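Local atomic coordinates of Phikz039 (PDB entry 3ZBQ), a protein that belongs to the tubulin-like proteins of bacteriophages, known as PhuZ, and binds guanosine-5'-diphosphate in its nucleotide pocket. Residues 121-135 and 157-171. Numbering follows the deposited sequence.
Sequences QQQGEVVVSVVIGSY and VSKVPMIINYHENVE. With GDP (guanosine-5'-diphosphate), chain B.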
# COMPACT_ATOMS: atom_id res chain seq x y z
N GLN A 121 -2.01 13.66 1.13
CA GLN A 121 -3.27 13.88 1.83
C GLN A 121 -3.29 15.22 2.56
O GLN A 121 -4.33 15.88 2.62
CB GLN A 121 -3.61 12.69 2.76
CG GLN A 121 -3.99 11.46 1.93
CD GLN A 121 -4.73 10.39 2.69
OE1 GLN A 121 -5.43 9.58 2.08
NE2 GLN A 121 -4.57 10.35 4.02
N GLN A 122 -2.14 15.65 3.05
CA GLN A 122 -2.04 16.98 3.64
C GLN A 122 -2.25 18.09 2.61
O GLN A 122 -2.62 19.21 2.97
CB GLN A 122 -0.70 17.16 4.37
CG GLN A 122 -0.59 16.31 5.63
CD GLN A 122 0.80 16.35 6.22
OE1 GLN A 122 1.44 15.32 6.40
NE2 GLN A 122 1.29 17.55 6.52
N GLN A 123 -2.02 17.79 1.33
CA GLN A 123 -2.30 18.74 0.24
C GLN A 123 -3.76 18.68 -0.23
O GLN A 123 -4.14 19.42 -1.13
CB GLN A 123 -1.39 18.50 -0.97
CG GLN A 123 0.06 18.29 -0.66
CD GLN A 123 0.63 19.38 0.20
OE1 GLN A 123 0.35 20.56 -0.01
NE2 GLN A 123 1.44 18.99 1.19
N GLY A 124 -4.55 17.78 0.35
CA GLY A 124 -5.94 17.62 -0.04
C GLY A 124 -6.19 16.61 -1.15
O GLY A 124 -7.30 16.52 -1.67
N GLU A 125 -5.17 15.82 -1.51
CA GLU A 125 -5.32 14.88 -2.62
C GLU A 125 -6.09 13.62 -2.22
O GLU A 125 -6.23 13.29 -1.04
CB GLU A 125 -3.95 14.47 -3.19
CG GLU A 125 -3.03 15.63 -3.52
CD GLU A 125 -3.49 16.46 -4.71
OE1 GLU A 125 -4.38 16.02 -5.47
OE2 GLU A 125 -2.93 17.57 -4.90
N VAL A 126 -6.59 12.92 -3.24
CA VAL A 126 -7.30 11.67 -3.11
C VAL A 126 -6.31 10.54 -3.39
O VAL A 126 -5.69 10.48 -4.46
CB VAL A 126 -8.44 11.58 -4.13
CG1 VAL A 126 -9.05 10.18 -4.16
CG2 VAL A 126 -9.50 12.64 -3.81
N VAL A 127 -6.17 9.65 -2.42
CA VAL A 127 -5.11 8.64 -2.45
C VAL A 127 -5.65 7.27 -2.05
O VAL A 127 -6.42 7.15 -1.09
CB VAL A 127 -3.96 9.01 -1.49
CG1 VAL A 127 -2.76 8.03 -1.66
CG2 VAL A 127 -3.49 10.45 -1.69
N VAL A 128 -5.21 6.23 -2.76
CA VAL A 128 -5.46 4.86 -2.34
C VAL A 128 -4.12 4.12 -2.32
O VAL A 128 -3.29 4.33 -3.20
CB VAL A 128 -6.42 4.14 -3.32
CG1 VAL A 128 -6.46 2.65 -3.03
CG2 VAL A 128 -7.82 4.75 -3.22
N SER A 129 -3.91 3.28 -1.32
CA SER A 129 -2.71 2.45 -1.27
C SER A 129 -3.03 1.01 -1.60
O SER A 129 -4.04 0.46 -1.12
CB SER A 129 -2.05 2.50 0.11
OG SER A 129 -1.35 3.72 0.29
N VAL A 130 -2.17 0.39 -2.39
CA VAL A 130 -2.25 -1.05 -2.63
C VAL A 130 -1.01 -1.67 -1.98
O VAL A 130 0.12 -1.35 -2.35
CB VAL A 130 -2.35 -1.38 -4.15
CG1 VAL A 130 -2.46 -2.88 -4.35
CG2 VAL A 130 -3.58 -0.68 -4.76
N VAL A 131 -1.23 -2.49 -0.95
CA VAL A 131 -0.14 -2.92 -0.06
C VAL A 131 -0.10 -4.43 0.15
O VAL A 131 -1.09 -5.13 -0.06
CB VAL A 131 -0.22 -2.19 1.30
CG1 VAL A 131 -0.29 -0.67 1.09
CG2 VAL A 131 -1.45 -2.65 2.11
N ILE A 132 1.07 -4.93 0.58
CA ILE A 132 1.31 -6.36 0.77
C ILE A 132 1.83 -6.66 2.17
O ILE A 132 2.90 -6.19 2.56
CB ILE A 132 2.34 -6.91 -0.26
CG1 ILE A 132 1.89 -6.59 -1.69
CG2 ILE A 132 2.54 -8.42 -0.09
CD1 ILE A 132 2.99 -6.75 -2.74
N GLY A 133 1.08 -7.46 2.93
CA GLY A 133 1.53 -7.86 4.26
C GLY A 133 2.38 -9.11 4.20
O GLY A 133 2.12 -10.01 3.39
N SER A 134 3.42 -9.18 5.03
CA SER A 134 4.26 -10.38 5.08
C SER A 134 4.81 -10.60 6.48
O SER A 134 4.82 -9.68 7.32
CB SER A 134 5.38 -10.33 4.04
OG SER A 134 6.33 -9.30 4.31
N TYR A 135 5.28 -11.81 6.75
CA TYR A 135 5.72 -12.15 8.09
C TYR A 135 6.62 -13.37 8.05
O TYR A 135 6.54 -14.21 8.94
CB TYR A 135 4.52 -12.44 8.99
CG TYR A 135 3.42 -13.19 8.30
CD1 TYR A 135 3.46 -14.57 8.18
CD2 TYR A 135 2.33 -12.51 7.77
CE1 TYR A 135 2.44 -15.26 7.54
CE2 TYR A 135 1.31 -13.18 7.13
CZ TYR A 135 1.37 -14.55 7.01
OH TYR A 135 0.33 -15.20 6.38
N VAL A 157 -2.32 12.07 11.33
CA VAL A 157 -1.51 13.25 11.05
C VAL A 157 -2.04 14.04 9.85
O VAL A 157 -2.09 15.28 9.87
CB VAL A 157 -0.03 12.87 10.85
CG1 VAL A 157 0.75 14.03 10.28
CG2 VAL A 157 0.56 12.41 12.17
N SER A 158 -2.47 13.33 8.81
CA SER A 158 -2.98 14.00 7.61
C SER A 158 -4.45 14.37 7.74
O SER A 158 -4.98 15.10 6.89
CB SER A 158 -2.76 13.16 6.35
OG SER A 158 -3.59 12.01 6.32
N LYS A 159 -5.10 13.87 8.80
CA LYS A 159 -6.51 14.17 9.09
C LYS A 159 -7.46 13.68 8.00
O LYS A 159 -8.54 14.25 7.79
CB LYS A 159 -6.72 15.66 9.35
CG LYS A 159 -5.67 16.25 10.28
CD LYS A 159 -5.86 17.73 10.43
CE LYS A 159 -4.65 18.35 11.07
NZ LYS A 159 -4.90 19.77 11.41
N VAL A 160 -7.05 12.63 7.30
CA VAL A 160 -7.81 12.05 6.21
C VAL A 160 -7.63 10.55 6.35
O VAL A 160 -6.50 10.08 6.47
CB VAL A 160 -7.24 12.48 4.84
CG1 VAL A 160 -7.92 11.71 3.71
CG2 VAL A 160 -7.37 13.98 4.62
N PRO A 161 -8.74 9.78 6.35
CA PRO A 161 -8.60 8.32 6.49
C PRO A 161 -7.69 7.75 5.40
O PRO A 161 -7.86 8.05 4.21
CB PRO A 161 -10.04 7.81 6.31
CG PRO A 161 -10.90 8.98 6.69
CD PRO A 161 -10.15 10.18 6.18
N MET A 162 -6.72 6.95 5.80
CA MET A 162 -5.84 6.34 4.83
C MET A 162 -6.50 5.07 4.31
O MET A 162 -6.84 4.18 5.08
CB MET A 162 -4.48 6.02 5.46
CG MET A 162 -3.52 5.48 4.47
SD MET A 162 -1.85 5.43 5.11
CE MET A 162 -1.10 4.64 3.70
N ILE A 163 -6.70 5.02 3.00
CA ILE A 163 -7.39 3.90 2.37
C ILE A 163 -6.37 2.87 1.91
O ILE A 163 -5.49 3.18 1.09
CB ILE A 163 -8.21 4.37 1.14
CG1 ILE A 163 -9.25 5.42 1.55
CG2 ILE A 163 -8.85 3.19 0.42
CD1 ILE A 163 -9.79 6.20 0.37
N ILE A 164 -6.49 1.65 2.41
CA ILE A 164 -5.59 0.59 1.99
C ILE A 164 -6.35 -0.58 1.34
O ILE A 164 -7.39 -1.03 1.84
CB ILE A 164 -4.69 0.09 3.15
CG1 ILE A 164 -5.51 -0.67 4.19
CG2 ILE A 164 -3.96 1.26 3.81
CD1 ILE A 164 -4.65 -1.45 5.20
N ASN A 165 -5.83 -1.01 0.20
CA ASN A 165 -6.29 -2.23 -0.45
C ASN A 165 -5.25 -3.30 -0.10
O ASN A 165 -4.10 -3.23 -0.54
CB ASN A 165 -6.40 -2.00 -1.96
CG ASN A 165 -6.74 -3.26 -2.72
OD1 ASN A 165 -5.87 -3.84 -3.38
ND2 ASN A 165 -7.99 -3.69 -2.65
N TYR A 166 -5.66 -4.26 0.73
CA TYR A 166 -4.71 -5.15 1.41
C TYR A 166 -4.57 -6.54 0.79
O TYR A 166 -5.57 -7.21 0.48
CB TYR A 166 -5.08 -5.28 2.89
CG TYR A 166 -4.17 -6.24 3.64
CD1 TYR A 166 -2.89 -5.85 4.02
CD2 TYR A 166 -4.59 -7.53 3.95
CE1 TYR A 166 -2.05 -6.72 4.70
CE2 TYR A 166 -3.75 -8.41 4.63
CZ TYR A 166 -2.49 -8.00 5.00
OH TYR A 166 -1.64 -8.87 5.67
N HIS A 167 -3.33 -6.99 0.65
CA HIS A 167 -3.04 -8.31 0.12
C HIS A 167 -2.03 -8.94 1.03
O HIS A 167 -1.06 -8.31 1.41
CB HIS A 167 -2.46 -8.20 -1.29
CG HIS A 167 -3.40 -7.53 -2.25
ND1 HIS A 167 -4.15 -8.24 -3.16
CD2 HIS A 167 -3.73 -6.23 -2.42
CE1 HIS A 167 -4.92 -7.40 -3.84
NE2 HIS A 167 -4.67 -6.17 -3.41
N GLU A 168 -2.26 -10.19 1.39
CA GLU A 168 -1.33 -10.88 2.27
C GLU A 168 -0.50 -11.88 1.49
O GLU A 168 -1.05 -12.67 0.72
CB GLU A 168 -2.11 -11.59 3.35
CG GLU A 168 -1.26 -12.17 4.44
CD GLU A 168 -2.10 -12.59 5.61
OE1 GLU A 168 -2.71 -11.70 6.24
OE2 GLU A 168 -2.17 -13.80 5.86
N ASN A 169 0.82 -11.84 1.70
CA ASN A 169 1.67 -12.92 1.22
C ASN A 169 1.50 -14.07 2.20
O ASN A 169 2.26 -14.21 3.16
CB ASN A 169 3.15 -12.49 1.19
CG ASN A 169 3.53 -11.78 -0.11
OD1 ASN A 169 2.76 -11.73 -1.07
ND2 ASN A 169 4.76 -11.24 -0.15
N VAL A 170 0.46 -14.87 1.97
CA VAL A 170 0.20 -16.02 2.82
C VAL A 170 1.37 -16.98 2.68
O VAL A 170 1.75 -17.38 1.58
CB VAL A 170 -1.12 -16.72 2.46
CG1 VAL A 170 -1.35 -17.90 3.38
CG2 VAL A 170 -2.28 -15.74 2.60
N GLU A 171 1.98 -17.30 3.82
CA GLU A 171 3.11 -18.21 3.86
C GLU A 171 2.79 -19.47 3.07
O GLU A 171 1.80 -20.16 3.36
CB GLU A 171 3.40 -18.54 5.32
CG GLU A 171 4.64 -19.35 5.57
CD GLU A 171 4.80 -19.66 7.05
OE1 GLU A 171 3.78 -20.00 7.71
OE2 GLU A 171 5.94 -19.58 7.56
PB GDP B . 11.60 -2.77 0.06
O1B GDP B . 12.37 -2.59 -1.22
O2B GDP B . 10.31 -1.97 0.02
O3B GDP B . 12.42 -2.37 1.26
O3A GDP B . 11.21 -4.31 0.29
PA GDP B . 10.61 -5.30 -0.82
O1A GDP B . 11.50 -5.58 -2.01
O2A GDP B . 9.24 -4.83 -1.27
O5' GDP B . 10.45 -6.65 0.01
C5' GDP B . 9.72 -6.69 1.23
C4' GDP B . 8.76 -7.88 1.20
O4' GDP B . 7.75 -7.65 0.22
C3' GDP B . 9.41 -9.18 0.78
O3' GDP B . 9.97 -9.85 1.92
C2' GDP B . 8.26 -9.95 0.17
O2' GDP B . 7.50 -10.56 1.21
C1' GDP B . 7.36 -8.87 -0.40
N9 GDP B . 7.55 -8.69 -1.85
C8 GDP B . 8.59 -8.14 -2.50
N7 GDP B . 8.38 -8.13 -3.84
C5 GDP B . 7.17 -8.67 -4.06
C6 GDP B . 6.32 -8.97 -5.24
O6 GDP B . 6.70 -8.69 -6.40
N1 GDP B . 5.12 -9.54 -5.01
C2 GDP B . 4.69 -9.85 -3.77
N2 GDP B . 3.47 -10.44 -3.60
N3 GDP B . 5.41 -9.61 -2.65
C4 GDP B . 6.63 -9.04 -2.75
O HOH W 1 -5.53 7.02 1.43
O HOH W 2 -3.61 5.22 1.15
O HOH W 3 4.54 -13.76 4.61
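With CG of Asn169 anti to its carbonyl carbon (chi1 -86°), the carboxamide lies against Ile132 CG2, 3.5 Å from Asn169 OD1, while Tyr135 CG sits between its own backbone N and carbonyl carbon (chi1 39°), a turn that brings the phenol to Glu168. Both groups sit where the parallel pairing of strands 127-133 and 163-168 runs out; helix 138-158 joins these strands as a beta-alpha-beta unit within the tubulin-like nucleotide-binding domain. Backbone bonds alternate between the strands from Ser129 N to Ile163 O as far as Asn169 N to Gly133 O; the one from His167 N to Val131 O is the most bent of the series. Ahead of the first direct strand bond, a water bridges Gln121 OE1, Val127 O and Ile163 N, and Gln121 NE2 reaches Ser158 OG (3.0 Å), which lies nearly in its amide plane; Ser158 OG also meets Val154 O. On the face shared by Val130, Asn165 and His167, the imidazole NE2 donates to Asn165 OD1 at 2.6 Å, from above the carbonyl plane, and Val130 CG1 packs beside that oxygen. Across the sheet, the Tyr166 ring presents its edge to Val131 CG2 and runs alongside Gly133, its OH 3.6 Å from Gly133 CA. Tyr135 OH donates to Glu168 OE2 (2.9 Å), the ring and carboxylate planes 82° apart; Arg291 also bonds Tyr135 OH, while Tyr166 OH donates to the other carboxylate oxygen. Beyond the last strand bond, Asn169 OD1 accepts from GDP N2 (2.9 Å), and ND2 donates to N3 and O2'. Accepting from the exocyclic amine while donating to the ring nitrogen, the carboxamide reads the N2/N3 edge of guanine, a pattern consistent with recognition of a purine that carries a 2-amino group.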